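Local coordinates for glyoxalase family protein (Bacillus cereus, PDB 1ZSW) that binds a zinc ion and belongs to the glyoxalase/bleomycin resistance/dioxygenase superfamily, although its reaction and substrate remain unknown, at residues 46-51 against 84-89; 142-145 against 149-152. One frame throughout, in Å; residues are numbered along the deposited sequence.

Interaction 1: residues 46-51 against 84-89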
ATOM      1  N   HIS A  46       8.875 -15.693  -3.451  1.00 23.22           N
ATOM      2  CA  HIS A  46       8.393 -16.882  -2.803  1.00 25.95           C
ATOM      3  C   HIS A  46       7.410 -16.500  -1.689  1.00 24.29           C
ATOM      4  O   HIS A  46       6.325 -17.062  -1.584  1.00 24.83           O
ATOM      5  CB  HIS A  46       9.528 -17.747  -2.257  1.00 27.48           C
ATOM      6  CG  HIS A  46       9.021 -18.958  -1.540  1.00 31.21           C
ATOM      7  ND1 HIS A  46       8.495 -20.045  -2.206  1.00 38.09           N
ATOM      8  CD2 HIS A  46       8.900 -19.224  -0.216  1.00 32.80           C
ATOM      9  CE1 HIS A  46       8.087 -20.940  -1.320  1.00 37.63           C
ATOM     10  NE2 HIS A  46       8.327 -20.469  -0.109  1.00 41.59           N
ATOM     11  N   PHE A  47       7.750 -15.500  -0.888  1.00 21.83           N
ATOM     12  CA  PHE A  47       6.878 -15.167   0.221  1.00 21.51           C
ATOM     13  C   PHE A  47       5.532 -14.608  -0.189  1.00 21.20           C
ATOM     14  O   PHE A  47       4.477 -15.073   0.300  1.00 21.27           O
ATOM     15  CB  PHE A  47       7.579 -14.165   1.155  1.00 21.84           C
ATOM     16  CG  PHE A  47       6.854 -13.966   2.443  1.00 24.44           C
ATOM     17  CD1 PHE A  47       6.966 -14.894   3.473  1.00 26.39           C
ATOM     18  CD2 PHE A  47       6.041 -12.865   2.623  1.00 22.04           C
ATOM     19  CE1 PHE A  47       6.287 -14.698   4.673  1.00 27.16           C
ATOM     20  CE2 PHE A  47       5.355 -12.648   3.820  1.00 24.71           C
ATOM     21  CZ  PHE A  47       5.489 -13.568   4.859  1.00 24.79           C
ATOM     22  N   TYR A  48       5.538 -13.614  -1.095  1.00 19.77           N
ATOM     23  CA  TYR A  48       4.271 -12.910  -1.397  1.00 18.40           C
ATOM     24  C   TYR A  48       3.358 -13.698  -2.328  1.00 18.49           C
ATOM     25  O   TYR A  48       2.142 -13.622  -2.230  1.00 19.16           O
ATOM     26  CB  TYR A  48       4.529 -11.437  -1.870  1.00 18.00           C
ATOM     27  CG  TYR A  48       5.020 -10.685  -0.666  1.00 17.07           C
ATOM     28  CD1 TYR A  48       6.382 -10.629  -0.377  1.00 16.83           C
ATOM     29  CD2 TYR A  48       4.109 -10.196   0.259  1.00 18.40           C
ATOM     30  CE1 TYR A  48       6.862 -10.024   0.832  1.00 19.06           C
ATOM     31  CE2 TYR A  48       4.560  -9.589   1.446  1.00 21.30           C
ATOM     32  CZ  TYR A  48       5.924  -9.527   1.716  1.00 20.50           C
ATOM     33  OH  TYR A  48       6.339  -8.949   2.922  1.00 21.58           O
ATOM     34  N   LYS A  49       3.954 -14.489  -3.207  1.00 20.45           N
ATOM     35  CA  LYS A  49       3.177 -15.302  -4.139  1.00 22.26           C
ATOM     36  C   LYS A  49       2.914 -16.684  -3.567  1.00 23.36           C
ATOM     37  O   LYS A  49       1.775 -17.071  -3.415  1.00 24.12           O
ATOM     38  CB  LYS A  49       3.887 -15.379  -5.493  1.00 23.00           C
ATOM     39  CG  LYS A  49       3.137 -16.215  -6.525  1.00 24.61           C
ATOM     40  CD  LYS A  49       3.806 -16.120  -7.902  1.00 27.28           C
ATOM     41  CE  LYS A  49       5.182 -16.750  -7.873  1.00 37.19           C
ATOM     42  NZ  LYS A  49       5.140 -18.246  -7.790  1.00 43.84           N
ATOM     43  N   ASN A  50       3.957 -17.415  -3.205  1.00 23.27           N
ATOM     44  CA  ASN A  50       3.735 -18.804  -2.763  1.00 27.25           C
ATOM     45  C   ASN A  50       3.163 -18.934  -1.358  1.00 27.62           C
ATOM     46  O   ASN A  50       2.251 -19.726  -1.140  1.00 31.36           O
ATOM     47  CB  ASN A  50       4.998 -19.642  -2.956  1.00 29.22           C
ATOM     48  CG  ASN A  50       5.398 -19.718  -4.420  1.00 34.41           C
ATOM     49  OD1 ASN A  50       6.523 -19.407  -4.787  1.00 37.84           O
ATOM     50  ND2 ASN A  50       4.436 -20.063  -5.272  1.00 43.52           N
ATOM     51  N   VAL A  51       3.656 -18.133  -0.416  1.00 24.48           N
ATOM     52  CA  VAL A  51       3.190 -18.276   0.976  1.00 24.53           C
ATOM     53  C   VAL A  51       1.907 -17.492   1.172  1.00 23.67           C
ATOM     54  O   VAL A  51       0.897 -18.016   1.631  1.00 23.76           O
ATOM     55  CB  VAL A  51       4.275 -17.885   2.000  1.00 24.55           C
ATOM     56  CG1 VAL A  51       3.748 -18.022   3.449  1.00 24.01           C
ATOM     57  CG2 VAL A  51       5.563 -18.729   1.784  1.00 26.85           C
ATOM     58  N   LEU A  84       0.782  -4.565  -3.339  1.00 16.68           N
ATOM     59  CA  LEU A  84       2.023  -4.407  -2.566  0.70 17.99           C
ATOM     60  C   LEU A  84       3.146  -4.496  -3.573  1.00 17.78           C
ATOM     61  O   LEU A  84       3.226  -5.456  -4.331  1.00 20.61           O
ATOM     62  CB  LEU A  84       2.199  -5.515  -1.517  0.70 18.45           C
ATOM     63  CG  LEU A  84       1.103  -5.901  -0.521  0.70 22.95           C
ATOM     64  CD1 LEU A  84       1.718  -6.449   0.792  0.70 22.51           C
ATOM     65  CD2 LEU A  84       0.055  -4.850  -0.222  0.70 22.26           C
ATOM     66  N   SER A  85       3.996  -3.485  -3.599  1.00 17.04           N
ATOM     67  CA  SER A  85       5.103  -3.546  -4.560  1.00 16.89           C
ATOM     68  C   SER A  85       6.441  -3.432  -3.832  1.00 18.62           C
ATOM     69  O   SER A  85       6.508  -2.884  -2.711  1.00 17.89           O
ATOM     70  CB  SER A  85       4.929  -2.468  -5.609  1.00 20.93           C
ATOM     71  OG  SER A  85       5.563  -1.273  -5.206  1.00 22.98           O
ATOM     72  N   PHE A  86       7.484  -3.996  -4.445  1.00 16.59           N
ATOM     73  CA  PHE A  86       8.809  -4.065  -3.846  1.00 16.10           C
ATOM     74  C   PHE A  86       9.858  -3.716  -4.875  1.00 19.05           C
ATOM     75  O   PHE A  86       9.794  -4.227  -5.990  1.00 19.21           O
ATOM     76  CB  PHE A  86       9.066  -5.509  -3.373  1.00 17.37           C
ATOM     77  CG  PHE A  86       8.207  -5.925  -2.222  1.00 18.31           C
ATOM     78  CD1 PHE A  86       8.723  -5.808  -0.928  1.00 20.51           C
ATOM     79  CD2 PHE A  86       6.908  -6.426  -2.413  1.00 18.27           C
ATOM     80  CE1 PHE A  86       7.953  -6.142   0.149  1.00 21.03           C
ATOM     81  CE2 PHE A  86       6.107  -6.811  -1.268  1.00 19.89           C
ATOM     82  CZ  PHE A  86       6.670  -6.666  -0.015  1.00 19.81           C
ATOM     83  N   PHE A  87      10.802  -2.862  -4.486  1.00 18.32           N
ATOM     84  CA  PHE A  87      12.004  -2.557  -5.297  1.00 19.42           C
ATOM     85  C   PHE A  87      13.066  -3.476  -4.756  1.00 21.29           C
ATOM     86  O   PHE A  87      13.296  -3.499  -3.546  1.00 20.06           O
ATOM     87  CB  PHE A  87      12.416  -1.097  -5.060  1.00 20.06           C
ATOM     88  CG  PHE A  87      11.394  -0.121  -5.556  1.00 24.93           C
ATOM     89  CD1 PHE A  87      10.499   0.489  -4.662  1.00 30.52           C
ATOM     90  CD2 PHE A  87      11.303   0.161  -6.917  1.00 28.62           C
ATOM     91  CE1 PHE A  87       9.537   1.391  -5.130  1.00 32.36           C
ATOM     92  CE2 PHE A  87      10.337   1.059  -7.389  1.00 31.50           C
ATOM     93  CZ  PHE A  87       9.469   1.666  -6.489  1.00 29.00           C
ATOM     94  N   GLU A  88      13.722  -4.225  -5.640  1.00 21.30           N
ATOM     95  CA  GLU A  88      14.803  -5.095  -5.195  1.00 22.08           C
ATOM     96  C   GLU A  88      16.096  -4.317  -5.246  1.00 20.79           C
ATOM     97  O   GLU A  88      16.493  -3.850  -6.311  1.00 21.84           O
ATOM     98  CB  GLU A  88      14.952  -6.363  -6.060  1.00 22.05           C
ATOM     99  CG  GLU A  88      16.107  -7.244  -5.512  1.00 22.82           C
ATOM    100  CD  GLU A  88      16.641  -8.294  -6.509  1.00 25.68           C
ATOM    101  OE1 GLU A  88      16.866  -9.458  -6.108  1.00 30.05           O
ATOM    102  OE2 GLU A  88      16.829  -7.952  -7.679  1.00 26.19           O
ATOM    103  N   ILE A  89      16.782  -4.223  -4.111  1.00 20.06           N
ATOM    104  CA  ILE A  89      18.043  -3.477  -4.036  1.00 22.51           C
ATOM    105  C   ILE A  89      19.030  -4.438  -3.381  1.00 22.27           C
ATOM    106  O   ILE A  89      19.127  -4.482  -2.177  1.00 22.57           O
ATOM    107  CB  ILE A  89      17.872  -2.178  -3.217  1.00 21.73           C
ATOM    108  CG1 ILE A  89      16.709  -1.352  -3.832  1.00 21.92           C
ATOM    109  CG2 ILE A  89      19.212  -1.386  -3.132  1.00 22.12           C
ATOM    110  CD1 ILE A  89      16.508   0.023  -3.271  1.00 30.07           C
TER
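The helix-on-sheet packing of a vicinal oxygen chelate (glyoxalase-type) module brings Tyr48, on helix 41-51, against Phe86 on strand 83-88 of the sheet that also carries the zinc ligand His33. Strand alternation sends Leu84 and Phe86 toward the helix. The tyrosine CG lies anti to the carbonyl carbon (chi1 -70°), beside the backbone N, which directs the ring toward strand 83-88. Phe47, the preceding residue on the helix, lays CD2 over one face of that ring, and Phe86 comes over the opposite face, so the phenol is clamped between two phenylalanines. At the far end of the ring the hydroxyl hydrogen-bonds to Asp145 OD2. Leu84, its side chain about 11 Å from the zinc ion, is modelled in two conformers, in one of which CD1 lies 4.3 Å from Tyr48 CE2, a tentative contact. Met36 and Thr38 of strand 31-38 and Tyr73 of strand 69-74 pack around Phe86. The Tyr48 and Phe86 planes make an angle of 38°, neither a parallel stack nor a T-shape, with centroids 4.6 Å apart. Phe86 meets the tyrosine with the far end of its own ring: CZ stands over the face, toward the rim, 3.4 Å from Tyr48 CZ.

Interaction 2: residues 142-145 against 149-152; sequences QFED and LRLV
Phe143 and Leu151 face each other as a hydrogen-bonded antiparallel pair, with Phe143 N giving its hydrogen to Leu151 O (2.9 Å, nearly straight) and Leu151 N returning one to Phe143 O (2.8 Å). On the same face of the sheet Leu151 CB sits over the phenylalanine ring, 3.7 Å from its centroid, in a CH-pi contact. A chi1 of 68°, with CG between the backbone N and the carbonyl carbon, brings the ring across to Leu151 on the partner strand. On the opposite face of the sheet, Glu144 and Arg150 run side by side, yet meet through Glu144 OE2 and the aliphatic Arg150 CG rather than as a salt bridge. Toward the turn, Asp145 N donates to Leu149 O, lying in the carbonyl plane, while Leu149 N approaches Asp145 OD1 from above the carboxylate plane at 3.1 Å. That same oxygen also accepts from Glu147 N, and OD2 has Tyr48 as its partner, so both carboxylate oxygens of this buried group are engaged. Farther out, Phe122 meets the Phe143 ring, and strands 101-109 and 128-129 continue the sheet on the two flanks. The whole is a beta hairpin whose connecting turn is braced by an aspartate accepting backbone N-H groups.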
ATOM      1  N   GLN A 142      -0.927 -10.885  13.721  1.00 22.10           N
ATOM      2  CA  GLN A 142       0.271 -10.183  13.279  0.60 21.54           C
ATOM      3  C   GLN A 142       1.303 -11.136  12.721  1.00 21.89           C
ATOM      4  O   GLN A 142       1.446 -12.264  13.177  1.00 23.36           O
ATOM      5  CB  GLN A 142       0.908  -9.381  14.430  0.60 22.28           C
ATOM      6  CG  GLN A 142       0.072  -8.223  14.901  0.60 25.26           C
ATOM      7  CD  GLN A 142       0.671  -7.560  16.136  0.60 25.31           C
ATOM      8  OE1 GLN A 142       1.842  -7.759  16.462  0.60 28.91           O
ATOM      9  NE2 GLN A 142      -0.137  -6.781  16.825  0.60 27.76           N
ATOM     10  N   PHE A 143       2.040 -10.704  11.703  1.00 20.58           N
ATOM     11  CA  PHE A 143       3.143 -11.521  11.208  1.00 20.27           C
ATOM     12  C   PHE A 143       4.236 -10.648  10.562  1.00 21.87           C
ATOM     13  O   PHE A 143       4.057  -9.439  10.430  1.00 22.15           O
ATOM     14  CB  PHE A 143       2.631 -12.612  10.233  1.00 19.67           C
ATOM     15  CG  PHE A 143       2.094 -12.076   8.916  1.00 19.22           C
ATOM     16  CD1 PHE A 143       2.864 -12.198   7.778  1.00 19.10           C
ATOM     17  CD2 PHE A 143       0.824 -11.541   8.827  1.00 18.43           C
ATOM     18  CE1 PHE A 143       2.366 -11.764   6.532  1.00 17.59           C
ATOM     19  CE2 PHE A 143       0.308 -11.069   7.588  1.00 19.50           C
ATOM     20  CZ  PHE A 143       1.098 -11.207   6.446  1.00 17.00           C
ATOM     21  N   GLU A 144       5.378 -11.236  10.251  1.00 20.91           N
ATOM     22  CA  GLU A 144       6.490 -10.524   9.610  1.00 23.89           C
ATOM     23  C   GLU A 144       7.078 -11.360   8.500  1.00 24.35           C
ATOM     24  O   GLU A 144       7.107 -12.596   8.586  1.00 25.38           O
ATOM     25  CB  GLU A 144       7.597 -10.224  10.614  1.00 23.66           C
ATOM     26  CG  GLU A 144       7.187  -9.380  11.760  1.00 27.03           C
ATOM     27  CD  GLU A 144       8.363  -8.932  12.645  1.00 26.09           C
ATOM     28  OE1 GLU A 144       9.547  -9.107  12.289  1.00 28.63           O
ATOM     29  OE2 GLU A 144       8.045  -8.379  13.702  1.00 34.41           O
ATOM     30  N   ASP A 145       7.597 -10.705   7.468  1.00 23.53           N
ATOM     31  CA  ASP A 145       8.413 -11.423   6.521  1.00 24.59           C
ATOM     32  C   ASP A 145       9.839 -11.568   7.042  1.00 24.83           C
ATOM     33  O   ASP A 145      10.178 -11.053   8.130  1.00 27.23           O
ATOM     34  CB  ASP A 145       8.308 -10.875   5.073  1.00 25.42           C
ATOM     35  CG  ASP A 145       9.082  -9.621   4.840  1.00 25.78           C
ATOM     36  OD1 ASP A 145       9.884  -9.180   5.701  1.00 23.95           O
ATOM     37  OD2 ASP A 145       8.885  -9.049   3.727  1.00 21.74           O
ATOM     38  N   LEU A 149       9.698  -6.809   7.689  1.00 20.82           N
ATOM     39  CA  LEU A 149       8.466  -6.075   7.383  1.00 19.11           C
ATOM     40  C   LEU A 149       7.329  -6.591   8.237  1.00 20.24           C
ATOM     41  O   LEU A 149       7.072  -7.804   8.273  1.00 20.30           O
ATOM     42  CB  LEU A 149       8.129  -6.187   5.871  1.00 17.72           C
ATOM     43  CG  LEU A 149       6.815  -5.467   5.483  1.00 16.07           C
ATOM     44  CD1 LEU A 149       6.953  -3.973   5.619  1.00 18.87           C
ATOM     45  CD2 LEU A 149       6.522  -5.783   3.981  1.00 18.95           C
ATOM     46  N   ARG A 150       6.609  -5.664   8.880  1.00 19.54           N
ATOM     47  CA  ARG A 150       5.518  -6.018   9.760  1.00 17.64           C
ATOM     48  C   ARG A 150       4.200  -5.904   9.046  1.00 18.07           C
ATOM     49  O   ARG A 150       3.912  -4.845   8.438  1.00 17.07           O
ATOM     50  CB  ARG A 150       5.531  -5.140  11.035  1.00 18.30           C
ATOM     51  CG  ARG A 150       6.795  -5.397  11.897  1.00 21.46           C
ATOM     52  CD  ARG A 150       6.993  -4.253  12.893  1.00 26.19           C
ATOM     53  NE  ARG A 150       7.700  -3.124  12.266  1.00 25.50           N
ATOM     54  CZ  ARG A 150       7.981  -1.985  12.900  1.00 30.15           C
ATOM     55  NH1 ARG A 150       7.610  -1.813  14.170  1.00 29.90           N
ATOM     56  NH2 ARG A 150       8.641  -1.028  12.272  1.00 25.61           N
ATOM     57  N   LEU A 151       3.431  -7.007   9.089  1.00 17.43           N
ATOM     58  CA  LEU A 151       2.084  -7.084   8.541  1.00 16.69           C
ATOM     59  C   LEU A 151       1.055  -7.604   9.534  1.00 17.63           C
ATOM     60  O   LEU A 151       1.421  -8.140  10.586  1.00 19.82           O
ATOM     61  CB  LEU A 151       2.069  -7.976   7.258  1.00 17.26           C
ATOM     62  CG  LEU A 151       3.082  -7.592   6.177  1.00 19.04           C
ATOM     63  CD1 LEU A 151       4.302  -8.488   6.237  1.00 21.57           C
ATOM     64  CD2 LEU A 151       2.431  -7.696   4.767  1.00 19.79           C
ATOM     65  N   VAL A 152      -0.209  -7.368   9.269  1.00 16.18           N
ATOM     66  CA  VAL A 152      -1.248  -7.875  10.159  1.00 18.01           C
ATOM     67  C   VAL A 152      -2.474  -8.272   9.353  1.00 19.72           C
ATOM     68  O   VAL A 152      -2.975  -7.487   8.530  1.00 20.04           O
ATOM     69  CB  VAL A 152      -1.577  -6.864  11.303  1.00 18.73           C
ATOM     70  CG1 VAL A 152      -2.133  -5.533  10.766  1.00 19.99           C
ATOM     71  CG2 VAL A 152      -2.619  -7.470  12.287  1.00 19.85           C
TER

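Overall arrangement
From the N terminus, the chain passes the zinc ligand His33, enters helix 41-51, and runs through strands 55-62 and 69-74 before strand 83-88 returns to the helix: interaction 1 closes this loop of 32 residues. Strand 101-109 and helix 112-124 follow, then the hairpin 138-144/150-155, where interaction 2 closes a turn of only three residues. The two loops come in series, neither enclosing nor crossing the other. In space they touch, through the hydrogen bond from the Tyr48 hydroxyl to the aspartate of the hairpin turn, and Phe47 packs on Asp145 too. Helix 41-51 thereby links the zinc-bearing sheet with the second sheet, which contains the hairpin.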